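Long-range contacts in PBP5 (Haemophilus influenzae, PDB 3A3J), which removes the C-terminal D-alanyl residue from sugar-peptide precursors of the bacterial cell wall as a D-alanyl-D-alanine carboxypeptidase: residues G316-K321 with S333-V338; G94-S99 with Y169-E174; L26-R31 with S150-A155; V86-L91 with V105-H110; K194-D199 with E241-L246. All blocks are in the same frame, centred on the assembly; numbering follows the deposited sequence.

Interaction 1 of 5, residues G316-K321 with S333-V338; sequences GQVIGK and SANLQV
The carbonyl oxygen Gln317 O is held by the opposite strand: Val338 N hydrogen-bonds to it at 2.8 Å, lying in the carbonyl plane, and the Gln337 CA-H group makes a weaker, bent contact with the same oxygen, with Gln337 CA 3.0 Å away. Just before it, Gly316 is held through both of its backbone polar atoms. Gly316 N gives its hydrogen to Val338 O, while Gly316 O receives Gln337 NE2 at 2.8 Å. The oxygen sits close to the amide plane of Gln337, whose chain runs out extended beyond CG; the other end of that amide, OE1, is bound by the backbone N of Phe283.

Farther along, the antiparallel hairpin of strands 318-326 and 329-338 carries a classic beta bulge, Ile319 and Gly320 both lying opposite Leu336. Ile319 N donates to Leu336 O at 3.1 Å, nearly in line with its C=O bond, whereas Leu336 N meets Gly320 O from well above the carbonyl plane. Ile319 turns CG1 between its own N and carbonyl carbon (chi1 44°), bringing CD1 to 4.0 Å from Leu336 CG. Its other branch, Ile319 CG2, presses tightly on Val338 CG2 at 3.4 Å, the two side chains crossing at about a right angle. Leu280 and Leu304, from the strands to either side, extend this apolar layer.

At the far end, the bent chain of Lys321 returns to its neighbour strand, and Lys321 NZ reaches Asn335 OD1 at 2.9 Å. Side-chain amides and a lysine thus supplement the backbone ladder at both ends, while the bulge is lined by aliphatic groups.

Interaction 2 of 5, residues G94-S99 with Y169-E174; sequences GVIVVS and YKIYSE
Ile96 sets its CG2 opposite the backbone N (chi1 -75°, measured to CG1), and Tyr172 swings its ring back beside its own N (chi1 -77°), so that methyl and ring meet as a CH-pi contact. This joins the last part of helix 88-98 to the turn after helix 166-169, within the helical part of the penicillin-recognising fold. Ile96 CG2 lies 3.7 Å from the centroid of the Tyr172 ring, only 8° off its normal, which places it squarely over one face. The CG1 branch follows the ring outward, with Ile96 CD1 3.8 Å from Tyr172 CE2.

The same methyl serves a second partner: Ile96 CG2 is 3.6 Å from Ile171 CG2, the two isoleucines crossing at about a right angle. Ile171 CG2 also reaches Val97 CG2, and an aliphatic cluster results. Glu174 passes Val97 with its extended chain, its OE2 being engaged in a salt bridge with Arg93.

Helix 88-98 leads directly into Ser99, a likely active-site residue at the start of the SxN motif of this enzyme family. Ile96 and Val97, in the last turn leading to that serine, are thus the residues that pack against 171-174. Ile96 O accepts from Lys202 NZ, the probable substrate-binding lysine. On the flank beyond the isoleucines, Val97 CG1 rests 3.6 Å from the carbonyl oxygen Glu174 O.

Interaction 3 of 5, residues L26-R31 with S150-A155; sequences LNPDQR and SARDMA
Charge pairing comes first: Arg152 grips Asp29 side-on, with one nitrogen for each carboxylate oxygen. Arg152 NE bonds Asp29 OD1 at 2.8 Å and Arg152 NH1 bonds Asp29 OD2 at 3.0 Å, both met on the syn side. The carboxylate and guanidinium planes are only 16° apart, a nearly flat pairing that restrains the rotation of both groups. Arg152 presents this edge because its chain bends at chi3 (-55°), turning the guanidinium back toward the loop.

Backbone hydrogen bonding adds a second anchor. Arg152 N, in the first turn of helix 151-164, donates to Pro28 O at 3.0 Å, so the type I turn from Asn27 to Gln30 supplies an acceptor to the start of the helix. Ser150 is the N-cap, its OG accepting from Asp153 N at 3.1 Å. A water joins the two sides, donating to Asp29 OD1 at 2.6 Å and lying 3.0 Å from Ser150 OG.

Van der Waals contacts complete the interface: Ser150 CB rests 3.4 Å from the carbonyl oxygen Gln30 O, and the Pro28 ring lies alongside Arg152, pointing the same way.

The loop leaves the edge strand 25-26 of the five-stranded sheet, and the helix start that it meets lies against that sheet, Ala151 touching Thr11 of strand 11-16 and Val228 and Met230 of strand 224-232. The contact thus ties the sheet's edge to the helix packed on it.

Interaction 4 of 5, residues V86-L91 with V105-H110; sequences VSVADL and VALAEH
Aliphatic packing carries most of this contact, with Leu91 and Leu107 at its middle. The two leucines slide past each other in opposite directions, and Leu91 CB comes to 3.7 Å from Leu107 CG. Both methyls of Leu107 flank Leu91 CB; Leu107 CD1 also lies 3.7 Å from the backbone carbon Leu91 C, and Leu107 CD2 3.9 Å from Leu91 CD1. Leu91 places CG opposite its carbonyl carbon (chi1 -67°), and from there both its methyls spread over Ala106, with Leu91 CD2 4.0 Å from Ala106 CB. Val88 extends the row one turn earlier, its CG1 a looser neighbour of Leu107.

A methyl and an aromatic ring make the second kind of contact. Val88 CG2 is 3.6 Å from His110 CD2, the side chains crossing at about a right angle. The imidazole is held by His110 NE2, which is hydrogen-bonded to Asp59 OD2, a bond that should limit the turning of the ring beside the valine.

A capping bond starts the first helix: Ser87 is the N-cap of helix 88-98, and Ser87 OG accepts from Asp90 N at 3.0 Å with an N-H...O angle of 168°.

Helices 88-98 and 101-112 thus form a helical hairpin, and the short link between them holds Ser99, a likely active-site residue. Val61 of strand 60-62, paired with strand 85-87, touches Val88, Leu91 and His110 alike, so the small two-stranded sheet closes over the helix pair. On the far side of helix 101-112, Ala108 packs on Val115 and Phe118 of helix 115-128.

Interaction 5 of 5, residues K194-D199 with E241-L246; sequences KTINVD and ESKKLL
A helix-on-sheet contact with one polar bond at its edge places Lys243 and Leu246 of helix 235-252 against Thr195 and Ile196, which lead into strand 197-206, and Val198 of that strand. The strand is an outer one of the five-stranded antiparallel sheet in the penicillin-recognising fold, and the helix lies across one of its faces.

The apolar part is led by Ile196, whose CG1 stands opposite its backbone N (chi1 -168°) and sends the extended chain toward the helix. Ile196 CD1 meets Leu246 CB at 3.9 Å, the side chains crossing at about a right angle. It also lies 4.2 Å from Lys243 CG, so the aliphatic root of the lysine forms part of the apolar surface. Val198 CG2 faces Leu246 CD1 at 4.1 Å. Leu246 reaches farther into the sheet to touch Leu14, Ala217 and Ser227, which shows that this leucine spans several strands from a single helical position.

Beyond the apolar patch, Lys243 stretches out with its chain extended past CG and carries its charge to the edge of the sheet. There it also forms a salt bridge with Asp193 OD2, and Asp193 OD1 is in turn hydrogen-bonded to Thr195 OG1. Lysine, aspartate and threonine consequently make a small closed network, in which Lys243 NZ donates to Thr195 OG1 at 2.8 Å.

Interactions 2 to 5 belong to the large catalytic part of the chain, whereas interaction 1 lies in the C-terminal beta domain, its centre 30 to 45 Å from the others. Interactions 2 and 4 share helix 88-98 and touch where Val95 packs on Leu107; their segments alternate along the sequence. Interaction 2 also touches interaction 5, with Tyr169 OH close to Asp199 OD1. Interactions 3 and 5 attach helices 151-164 and 235-252 to the five-stranded sheet, with centres 19 Å apart. The segments of interaction 4 fall between those of interaction 3. Interaction 2 holds Ser99 of the probable active site, while the C-terminal hairpin comes last and stands apart.

Interaction 1 of 5, residues G316-K321 with S333-V338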
# COMPACT_ATOMS: atom_id res chain seq x y z
N GLY A 316 1.42 -15.59 23.64
CA GLY A 316 0.89 -14.46 22.86
C GLY A 316 0.37 -13.29 23.67
O GLY A 316 0.12 -12.21 23.15
N GLN A 317 0.21 -13.49 24.97
CA GLN A 317 -0.37 -12.45 25.79
C GLN A 317 0.48 -11.18 25.81
O GLN A 317 1.70 -11.23 25.95
CB GLN A 317 -0.56 -12.99 27.22
CG GLN A 317 -1.22 -12.01 28.17
CD GLN A 317 -1.49 -12.68 29.53
OE1 GLN A 317 -1.44 -13.92 29.67
NE2 GLN A 317 -1.74 -11.86 30.53
N VAL A 318 -0.17 -10.03 25.65
CA VAL A 318 0.50 -8.76 25.75
C VAL A 318 0.59 -8.29 27.20
O VAL A 318 -0.42 -7.95 27.80
CB VAL A 318 -0.22 -7.64 24.92
CG1 VAL A 318 0.42 -6.32 25.18
CG2 VAL A 318 -0.24 -7.98 23.41
N ILE A 319 1.80 -8.20 27.73
CA ILE A 319 2.01 -7.86 29.10
C ILE A 319 2.74 -6.52 29.20
O ILE A 319 3.12 -6.09 30.29
CB ILE A 319 2.79 -8.98 29.82
CG1 ILE A 319 3.97 -9.48 28.96
CG2 ILE A 319 1.90 -10.19 30.00
CD1 ILE A 319 5.13 -8.50 28.81
N GLY A 320 2.94 -5.84 28.08
CA GLY A 320 3.70 -4.57 28.15
C GLY A 320 4.14 -4.06 26.79
O GLY A 320 3.62 -4.46 25.76
N LYS A 321 5.15 -3.21 26.79
CA LYS A 321 5.58 -2.47 25.63
C LYS A 321 7.11 -2.36 25.59
O LYS A 321 7.76 -2.30 26.63
CB LYS A 321 4.98 -1.07 25.74
CG LYS A 321 4.47 -0.49 24.43
CD LYS A 321 3.04 -0.91 24.08
CE LYS A 321 2.60 -0.24 22.78
NZ LYS A 321 1.14 -0.35 22.52
N SER A 333 7.22 2.66 19.77
CA SER A 333 6.99 1.58 20.73
C SER A 333 6.39 0.37 20.03
O SER A 333 6.14 0.41 18.84
CB SER A 333 6.06 2.07 21.85
OG SER A 333 4.73 1.68 21.59
N ALA A 334 6.14 -0.71 20.75
CA ALA A 334 5.63 -1.94 20.18
C ALA A 334 5.33 -2.91 21.31
O ALA A 334 6.06 -2.96 22.28
CB ALA A 334 6.65 -2.54 19.29
N ASN A 335 4.29 -3.72 21.15
CA ASN A 335 3.89 -4.63 22.18
C ASN A 335 4.94 -5.66 22.52
O ASN A 335 5.75 -6.01 21.70
CB ASN A 335 2.57 -5.32 21.83
CG ASN A 335 1.44 -4.36 21.78
OD1 ASN A 335 1.51 -3.25 22.35
ND2 ASN A 335 0.39 -4.75 21.13
N LEU A 336 4.90 -6.12 23.76
CA LEU A 336 5.78 -7.19 24.22
C LEU A 336 4.88 -8.29 24.69
O LEU A 336 3.93 -8.04 25.44
CB LEU A 336 6.59 -6.67 25.38
CG LEU A 336 7.72 -7.50 25.95
CD1 LEU A 336 8.76 -7.85 24.90
CD2 LEU A 336 8.34 -6.64 27.06
N GLN A 337 5.16 -9.51 24.29
CA GLN A 337 4.28 -10.60 24.63
C GLN A 337 4.98 -11.72 25.34
O GLN A 337 6.20 -11.90 25.26
CB GLN A 337 3.58 -11.18 23.37
CG GLN A 337 2.86 -10.19 22.47
CD GLN A 337 2.68 -10.78 21.06
OE1 GLN A 337 3.56 -10.63 20.20
NE2 GLN A 337 1.59 -11.54 20.85
N VAL A 338 4.17 -12.50 26.04
CA VAL A 338 4.62 -13.71 26.67
C VAL A 338 4.76 -14.76 25.53
O VAL A 338 3.90 -14.85 24.65
CB VAL A 338 3.54 -14.12 27.74
CG1 VAL A 338 3.76 -15.56 28.27
CG2 VAL A 338 3.46 -13.04 28.89

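Interaction 2 of 5, residues G94-S99 with Y169-E174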
# COMPACT_ATOMS: atom_id res chain seq x y z
N GLY A 94 -3.92 -5.16 -18.40
CA GLY A 94 -4.37 -3.92 -19.01
C GLY A 94 -4.84 -2.87 -18.01
O GLY A 94 -4.69 -1.66 -18.24
N VAL A 95 -5.56 -3.30 -16.97
CA VAL A 95 -5.91 -2.39 -15.86
C VAL A 95 -4.63 -1.84 -15.19
O VAL A 95 -4.53 -0.67 -14.95
CB VAL A 95 -6.68 -3.19 -14.74
CG1 VAL A 95 -6.86 -2.29 -13.49
CG2 VAL A 95 -8.03 -3.73 -15.30
N ILE A 96 -3.72 -2.73 -14.82
CA ILE A 96 -2.52 -2.35 -14.09
C ILE A 96 -1.53 -1.47 -14.91
O ILE A 96 -1.27 -0.37 -14.51
CB ILE A 96 -1.78 -3.55 -13.61
CG1 ILE A 96 -2.51 -4.16 -12.38
CG2 ILE A 96 -0.32 -3.11 -13.25
CD1 ILE A 96 -1.96 -5.58 -12.09
N VAL A 97 -1.11 -1.91 -16.11
CA VAL A 97 -0.14 -1.13 -16.96
C VAL A 97 -0.74 0.08 -17.66
O VAL A 97 -0.14 1.16 -17.61
CB VAL A 97 0.58 -2.07 -17.92
CG1 VAL A 97 1.74 -1.35 -18.68
CG2 VAL A 97 1.11 -3.26 -17.08
N VAL A 98 -1.94 -0.03 -18.24
CA VAL A 98 -2.45 1.10 -19.01
C VAL A 98 -3.77 1.64 -18.55
O VAL A 98 -4.41 2.34 -19.30
CB VAL A 98 -2.54 0.78 -20.58
CG1 VAL A 98 -1.15 0.40 -21.10
CG2 VAL A 98 -3.47 -0.36 -20.81
N SER A 99 -4.20 1.28 -17.34
CA SER A 99 -5.43 1.83 -16.78
C SER A 99 -6.63 1.60 -17.71
O SER A 99 -7.40 2.53 -17.98
CB SER A 99 -5.23 3.30 -16.63
OG SER A 99 -4.40 3.48 -15.52
N TYR A 169 2.11 -7.32 -7.84
CA TYR A 169 2.77 -6.01 -7.80
C TYR A 169 3.91 -5.86 -8.86
O TYR A 169 4.21 -4.76 -9.33
CB TYR A 169 3.31 -5.72 -6.39
CG TYR A 169 4.03 -4.41 -6.37
CD1 TYR A 169 3.31 -3.23 -6.55
CD2 TYR A 169 5.44 -4.33 -6.23
CE1 TYR A 169 3.95 -2.03 -6.58
CE2 TYR A 169 6.10 -3.09 -6.22
CZ TYR A 169 5.32 -1.95 -6.41
OH TYR A 169 5.89 -0.69 -6.44
N LYS A 170 4.50 -6.99 -9.24
CA LYS A 170 5.52 -7.02 -10.24
C LYS A 170 5.02 -6.47 -11.57
O LYS A 170 5.79 -5.94 -12.35
CB LYS A 170 6.01 -8.45 -10.43
CG LYS A 170 6.86 -8.93 -9.26
CD LYS A 170 7.33 -10.32 -9.57
CE LYS A 170 7.92 -10.94 -8.33
NZ LYS A 170 8.18 -12.36 -8.68
N ILE A 171 3.72 -6.57 -11.81
CA ILE A 171 3.18 -6.17 -13.07
C ILE A 171 3.23 -4.64 -13.17
O ILE A 171 3.29 -4.09 -14.26
CB ILE A 171 1.72 -6.72 -13.25
CG1 ILE A 171 1.75 -8.26 -13.26
CG2 ILE A 171 1.08 -6.15 -14.60
CD1 ILE A 171 0.29 -8.94 -13.21
N TYR A 172 3.17 -3.99 -12.03
CA TYR A 172 3.20 -2.54 -11.94
C TYR A 172 4.52 -1.87 -12.42
O TYR A 172 4.54 -0.68 -12.62
CB TYR A 172 3.06 -2.15 -10.50
CG TYR A 172 1.66 -2.28 -10.03
CD1 TYR A 172 0.87 -1.17 -9.92
CD2 TYR A 172 1.10 -3.52 -9.76
CE1 TYR A 172 -0.43 -1.29 -9.54
CE2 TYR A 172 -0.22 -3.63 -9.33
CZ TYR A 172 -0.95 -2.52 -9.24
OH TYR A 172 -2.26 -2.58 -8.83
N SER A 173 5.59 -2.62 -12.61
CA SER A 173 6.76 -2.01 -13.20
C SER A 173 6.91 -2.41 -14.72
O SER A 173 7.94 -2.10 -15.36
CB SER A 173 7.99 -2.42 -12.39
OG SER A 173 7.94 -3.83 -12.30
N GLU A 174 5.88 -3.03 -15.32
CA GLU A 174 5.99 -3.32 -16.75
C GLU A 174 5.83 -1.98 -17.45
O GLU A 174 4.96 -1.20 -17.07
CB GLU A 174 4.91 -4.33 -17.19
CG GLU A 174 5.22 -5.69 -16.60
CD GLU A 174 4.14 -6.69 -16.96
OE1 GLU A 174 3.27 -6.29 -17.75
OE2 GLU A 174 4.12 -7.82 -16.44

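Interaction 3 of 5, residues L26-R31 with S150-A155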
# COMPACT_ATOMS: atom_id res chain seq x y z
N LEU A 26 1.21 16.67 3.64
CA LEU A 26 0.39 17.88 3.55
C LEU A 26 -1.05 17.42 3.27
O LEU A 26 -1.28 16.71 2.30
CB LEU A 26 0.90 18.77 2.41
CG LEU A 26 -0.01 19.96 2.11
CD1 LEU A 26 -0.09 20.85 3.38
CD2 LEU A 26 0.41 20.75 0.90
N ASN A 27 -2.00 17.77 4.15
CA ASN A 27 -3.41 17.35 4.09
C ASN A 27 -3.58 15.89 3.73
O ASN A 27 -4.26 15.57 2.79
CB ASN A 27 -4.16 18.16 3.04
CG ASN A 27 -4.01 19.62 3.24
OD1 ASN A 27 -4.16 20.11 4.34
ND2 ASN A 27 -3.70 20.35 2.16
N PRO A 28 -2.96 15.01 4.51
CA PRO A 28 -2.92 13.62 4.13
C PRO A 28 -4.32 12.98 4.14
O PRO A 28 -4.49 11.91 3.54
CB PRO A 28 -2.06 12.97 5.24
CG PRO A 28 -2.07 13.95 6.41
CD PRO A 28 -2.26 15.32 5.78
N ASP A 29 -5.26 13.58 4.89
CA ASP A 29 -6.61 13.01 5.13
C ASP A 29 -7.63 13.86 4.39
O ASP A 29 -8.80 13.55 4.36
CB ASP A 29 -6.97 12.95 6.62
CG ASP A 29 -6.04 12.06 7.42
OD1 ASP A 29 -5.84 10.87 7.03
OD2 ASP A 29 -5.48 12.54 8.45
N GLN A 30 -7.20 14.90 3.70
CA GLN A 30 -8.16 15.65 2.87
C GLN A 30 -8.70 14.80 1.68
O GLN A 30 -7.94 14.09 1.01
CB GLN A 30 -7.55 16.93 2.38
CG GLN A 30 -8.49 17.78 1.56
CD GLN A 30 -7.70 18.81 0.78
OE1 GLN A 30 -7.76 18.86 -0.44
NE2 GLN A 30 -6.89 19.57 1.49
N ARG A 31 -10.00 14.85 1.47
CA ARG A 31 -10.62 14.03 0.41
C ARG A 31 -10.35 14.57 -1.02
O ARG A 31 -10.45 15.78 -1.29
CB ARG A 31 -12.14 13.89 0.65
CG ARG A 31 -12.38 13.07 1.89
CD ARG A 31 -13.78 13.09 2.37
NE ARG A 31 -13.91 12.05 3.39
CZ ARG A 31 -15.07 11.50 3.76
NH1 ARG A 31 -16.19 11.92 3.19
NH2 ARG A 31 -15.12 10.54 4.68
N SER A 150 -7.93 9.61 -0.24
CA SER A 150 -6.96 10.60 0.28
C SER A 150 -5.53 10.04 0.10
O SER A 150 -5.33 8.82 -0.13
CB SER A 150 -7.27 10.86 1.76
OG SER A 150 -6.75 9.75 2.49
N ALA A 151 -4.54 10.92 0.27
CA ALA A 151 -3.15 10.56 0.08
C ALA A 151 -2.79 9.44 1.01
O ALA A 151 -2.16 8.46 0.60
CB ALA A 151 -2.26 11.83 0.34
N ARG A 152 -3.20 9.54 2.27
CA ARG A 152 -2.83 8.49 3.26
C ARG A 152 -3.55 7.18 2.95
O ARG A 152 -2.98 6.09 3.06
CB ARG A 152 -3.21 8.94 4.71
CG ARG A 152 -2.67 7.94 5.80
CD ARG A 152 -3.50 7.90 7.05
NE ARG A 152 -3.65 9.25 7.60
CZ ARG A 152 -2.79 9.72 8.50
NH1 ARG A 152 -2.94 10.95 9.00
NH2 ARG A 152 -1.77 8.94 8.90
N ASP A 153 -4.83 7.26 2.59
CA ASP A 153 -5.61 6.01 2.26
C ASP A 153 -5.02 5.33 1.02
O ASP A 153 -4.81 4.07 0.96
CB ASP A 153 -7.09 6.36 2.04
CG ASP A 153 -7.83 6.61 3.38
OD1 ASP A 153 -7.14 6.52 4.44
OD2 ASP A 153 -9.07 6.88 3.34
N MET A 154 -4.62 6.17 0.08
CA MET A 154 -3.93 5.56 -1.14
C MET A 154 -2.56 5.01 -0.79
O MET A 154 -2.12 4.01 -1.34
CB MET A 154 -3.90 6.60 -2.32
CG MET A 154 -5.30 6.71 -3.04
SD MET A 154 -5.49 5.15 -3.83
CE MET A 154 -7.21 5.22 -4.19
N ALA A 155 -1.85 5.63 0.16
CA ALA A 155 -0.59 4.97 0.60
C ALA A 155 -0.90 3.64 1.24
O ALA A 155 -0.21 2.62 1.04
CB ALA A 155 0.25 5.91 1.58
O HOH W 1 -7.44 9.70 5.40

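Interaction 4 of 5, residues V86-L91 with V105-H110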
# COMPACT_ATOMS: atom_id res chain seq x y z
N VAL A 86 -11.21 -12.81 -23.91
CA VAL A 86 -9.92 -12.23 -23.41
C VAL A 86 -9.55 -12.77 -22.04
O VAL A 86 -10.38 -12.77 -21.13
CB VAL A 86 -10.03 -10.67 -23.33
CG1 VAL A 86 -8.69 -10.02 -22.92
CG2 VAL A 86 -10.44 -10.15 -24.65
N SER A 87 -8.30 -13.20 -21.86
CA SER A 87 -7.92 -13.80 -20.59
C SER A 87 -7.87 -12.79 -19.42
O SER A 87 -7.67 -11.58 -19.58
CB SER A 87 -6.57 -14.49 -20.70
OG SER A 87 -5.63 -13.42 -20.76
N VAL A 88 -8.10 -13.32 -18.24
CA VAL A 88 -8.03 -12.52 -17.04
C VAL A 88 -6.61 -11.92 -16.92
O VAL A 88 -6.46 -10.75 -16.60
CB VAL A 88 -8.38 -13.41 -15.82
CG1 VAL A 88 -7.79 -12.86 -14.55
CG2 VAL A 88 -9.92 -13.59 -15.69
N ALA A 89 -5.57 -12.69 -17.25
CA ALA A 89 -4.16 -12.13 -17.29
C ALA A 89 -4.10 -10.87 -18.15
O ALA A 89 -3.66 -9.82 -17.70
CB ALA A 89 -3.20 -13.18 -17.84
N ASP A 90 -4.62 -10.91 -19.38
CA ASP A 90 -4.56 -9.70 -20.22
C ASP A 90 -5.33 -8.62 -19.62
O ASP A 90 -4.90 -7.46 -19.62
CB ASP A 90 -5.09 -9.92 -21.66
CG ASP A 90 -4.06 -10.64 -22.54
OD1 ASP A 90 -2.89 -10.50 -22.19
OD2 ASP A 90 -4.38 -11.30 -23.56
N LEU A 91 -6.52 -8.96 -19.10
CA LEU A 91 -7.37 -7.88 -18.59
C LEU A 91 -6.71 -7.13 -17.43
O LEU A 91 -6.73 -5.95 -17.34
CB LEU A 91 -8.74 -8.43 -18.20
CG LEU A 91 -9.65 -8.98 -19.33
CD1 LEU A 91 -10.84 -9.64 -18.68
CD2 LEU A 91 -10.08 -7.75 -20.12
N VAL A 105 -14.27 -2.94 -16.30
CA VAL A 105 -15.65 -3.37 -16.39
C VAL A 105 -15.67 -4.86 -16.72
O VAL A 105 -16.36 -5.64 -16.04
CB VAL A 105 -16.39 -2.56 -17.44
CG1 VAL A 105 -17.69 -3.27 -17.82
CG2 VAL A 105 -16.67 -1.16 -16.86
N ALA A 106 -14.87 -5.28 -17.72
CA ALA A 106 -14.80 -6.69 -18.01
C ALA A 106 -14.46 -7.52 -16.76
O ALA A 106 -15.06 -8.62 -16.56
CB ALA A 106 -13.83 -7.00 -19.08
N LEU A 107 -13.45 -7.09 -16.00
CA LEU A 107 -13.08 -7.84 -14.76
C LEU A 107 -14.16 -7.77 -13.66
O LEU A 107 -14.45 -8.76 -13.04
CB LEU A 107 -11.74 -7.40 -14.18
CG LEU A 107 -10.55 -7.88 -15.00
CD1 LEU A 107 -9.26 -7.02 -14.75
CD2 LEU A 107 -10.31 -9.36 -14.83
N ALA A 108 -14.68 -6.60 -13.39
CA ALA A 108 -15.68 -6.48 -12.41
C ALA A 108 -16.85 -7.48 -12.67
O ALA A 108 -17.35 -8.15 -11.71
CB ALA A 108 -16.25 -5.02 -12.38
N GLU A 109 -17.32 -7.52 -13.91
CA GLU A 109 -18.41 -8.43 -14.29
C GLU A 109 -17.97 -9.87 -14.21
O GLU A 109 -18.73 -10.74 -13.78
CB GLU A 109 -18.94 -8.09 -15.69
CG GLU A 109 -19.49 -6.65 -15.69
CD GLU A 109 -20.15 -6.24 -16.99
OE1 GLU A 109 -19.85 -6.88 -17.99
OE2 GLU A 109 -20.93 -5.27 -17.01
N HIS A 110 -16.75 -10.18 -14.61
CA HIS A 110 -16.36 -11.58 -14.49
C HIS A 110 -16.30 -12.08 -13.02
O HIS A 110 -16.57 -13.26 -12.76
CB HIS A 110 -15.02 -11.81 -15.19
CG HIS A 110 -14.48 -13.22 -15.09
ND1 HIS A 110 -15.06 -14.30 -15.73
CD2 HIS A 110 -13.36 -13.71 -14.50
CE1 HIS A 110 -14.33 -15.39 -15.53
NE2 HIS A 110 -13.30 -15.06 -14.77

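Interaction 5 of 5, residues K194-D199 with E241-L246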
# COMPACT_ATOMS: atom_id res chain seq x y z
N LYS A 194 16.77 5.66 -14.22
CA LYS A 194 17.87 4.79 -13.72
C LYS A 194 18.53 5.27 -12.39
O LYS A 194 19.21 4.50 -11.70
CB LYS A 194 18.96 4.63 -14.79
CG LYS A 194 18.46 3.82 -15.97
CD LYS A 194 19.41 3.92 -17.15
CE LYS A 194 18.85 3.15 -18.33
NZ LYS A 194 19.10 3.91 -19.56
N THR A 195 18.33 6.51 -12.02
CA THR A 195 18.99 6.96 -10.81
C THR A 195 18.21 6.70 -9.49
O THR A 195 18.67 7.09 -8.42
CB THR A 195 19.32 8.38 -10.88
OG1 THR A 195 18.13 9.12 -10.65
CG2 THR A 195 19.94 8.71 -12.26
N ILE A 196 17.07 5.99 -9.56
CA ILE A 196 16.23 5.72 -8.35
C ILE A 196 15.58 4.41 -8.71
O ILE A 196 15.52 4.11 -9.89
CB ILE A 196 15.21 6.86 -8.14
CG1 ILE A 196 14.55 6.76 -6.79
CG2 ILE A 196 14.11 6.89 -9.27
CD1 ILE A 196 13.88 8.08 -6.37
N ASN A 197 15.24 3.55 -7.75
CA ASN A 197 14.63 2.25 -8.10
C ASN A 197 13.10 2.28 -7.88
O ASN A 197 12.60 1.74 -6.90
CB ASN A 197 15.25 1.12 -7.30
CG ASN A 197 16.79 1.20 -7.29
OD1 ASN A 197 17.44 0.94 -8.31
ND2 ASN A 197 17.37 1.64 -6.15
N VAL A 198 12.38 2.98 -8.75
CA VAL A 198 10.93 3.04 -8.67
C VAL A 198 10.34 1.84 -9.33
O VAL A 198 10.70 1.51 -10.44
CB VAL A 198 10.42 4.30 -9.31
CG1 VAL A 198 8.85 4.26 -9.42
CG2 VAL A 198 10.89 5.48 -8.48
N ASP A 199 9.45 1.14 -8.65
CA ASP A 199 8.85 -0.06 -9.25
C ASP A 199 7.32 -0.10 -9.16
O ASP A 199 6.72 -1.16 -9.43
CB ASP A 199 9.48 -1.32 -8.68
CG ASP A 199 9.20 -1.50 -7.17
OD1 ASP A 199 8.43 -0.71 -6.53
OD2 ASP A 199 9.73 -2.46 -6.63
N GLU A 241 7.94 16.05 -8.25
CA GLU A 241 7.60 16.15 -6.85
C GLU A 241 7.69 14.78 -6.14
O GLU A 241 8.05 14.70 -4.98
CB GLU A 241 6.22 16.74 -6.68
CG GLU A 241 6.08 18.08 -7.30
CD GLU A 241 7.22 19.00 -6.83
OE1 GLU A 241 7.23 19.39 -5.65
OE2 GLU A 241 8.10 19.35 -7.62
N SER A 242 7.38 13.70 -6.86
CA SER A 242 7.41 12.41 -6.22
C SER A 242 8.86 12.06 -5.96
O SER A 242 9.20 11.59 -4.87
CB SER A 242 6.77 11.32 -7.08
OG SER A 242 5.37 11.45 -6.98
N LYS A 243 9.68 12.17 -7.01
CA LYS A 243 11.11 11.90 -6.88
C LYS A 243 11.72 12.78 -5.77
O LYS A 243 12.55 12.33 -5.00
CB LYS A 243 11.80 12.13 -8.23
CG LYS A 243 13.29 11.83 -8.19
CD LYS A 243 13.86 11.58 -9.59
CE LYS A 243 15.40 11.78 -9.53
NZ LYS A 243 16.15 11.13 -10.68
N LYS A 244 11.27 14.02 -5.65
CA LYS A 244 11.71 14.86 -4.56
C LYS A 244 11.40 14.25 -3.16
O LYS A 244 12.25 14.29 -2.22
CB LYS A 244 11.07 16.25 -4.66
CG LYS A 244 11.87 17.27 -5.51
CD LYS A 244 11.27 18.68 -5.49
CE LYS A 244 11.42 19.39 -6.87
NZ LYS A 244 10.57 20.59 -6.83
N LEU A 245 10.17 13.77 -2.98
CA LEU A 245 9.79 13.11 -1.72
C LEU A 245 10.64 11.88 -1.49
O LEU A 245 11.19 11.69 -0.39
CB LEU A 245 8.32 12.71 -1.74
CG LEU A 245 7.47 13.94 -1.48
CD1 LEU A 245 6.00 13.57 -1.84
CD2 LEU A 245 7.54 14.35 0.03
N LEU A 246 10.77 11.04 -2.50
CA LEU A 246 11.45 9.80 -2.29
C LEU A 246 12.95 10.05 -1.89
O LEU A 246 13.43 9.48 -0.90
CB LEU A 246 11.31 8.93 -3.53
CG LEU A 246 9.86 8.53 -3.86
CD1 LEU A 246 9.83 7.81 -5.22
CD2 LEU A 246 9.26 7.64 -2.74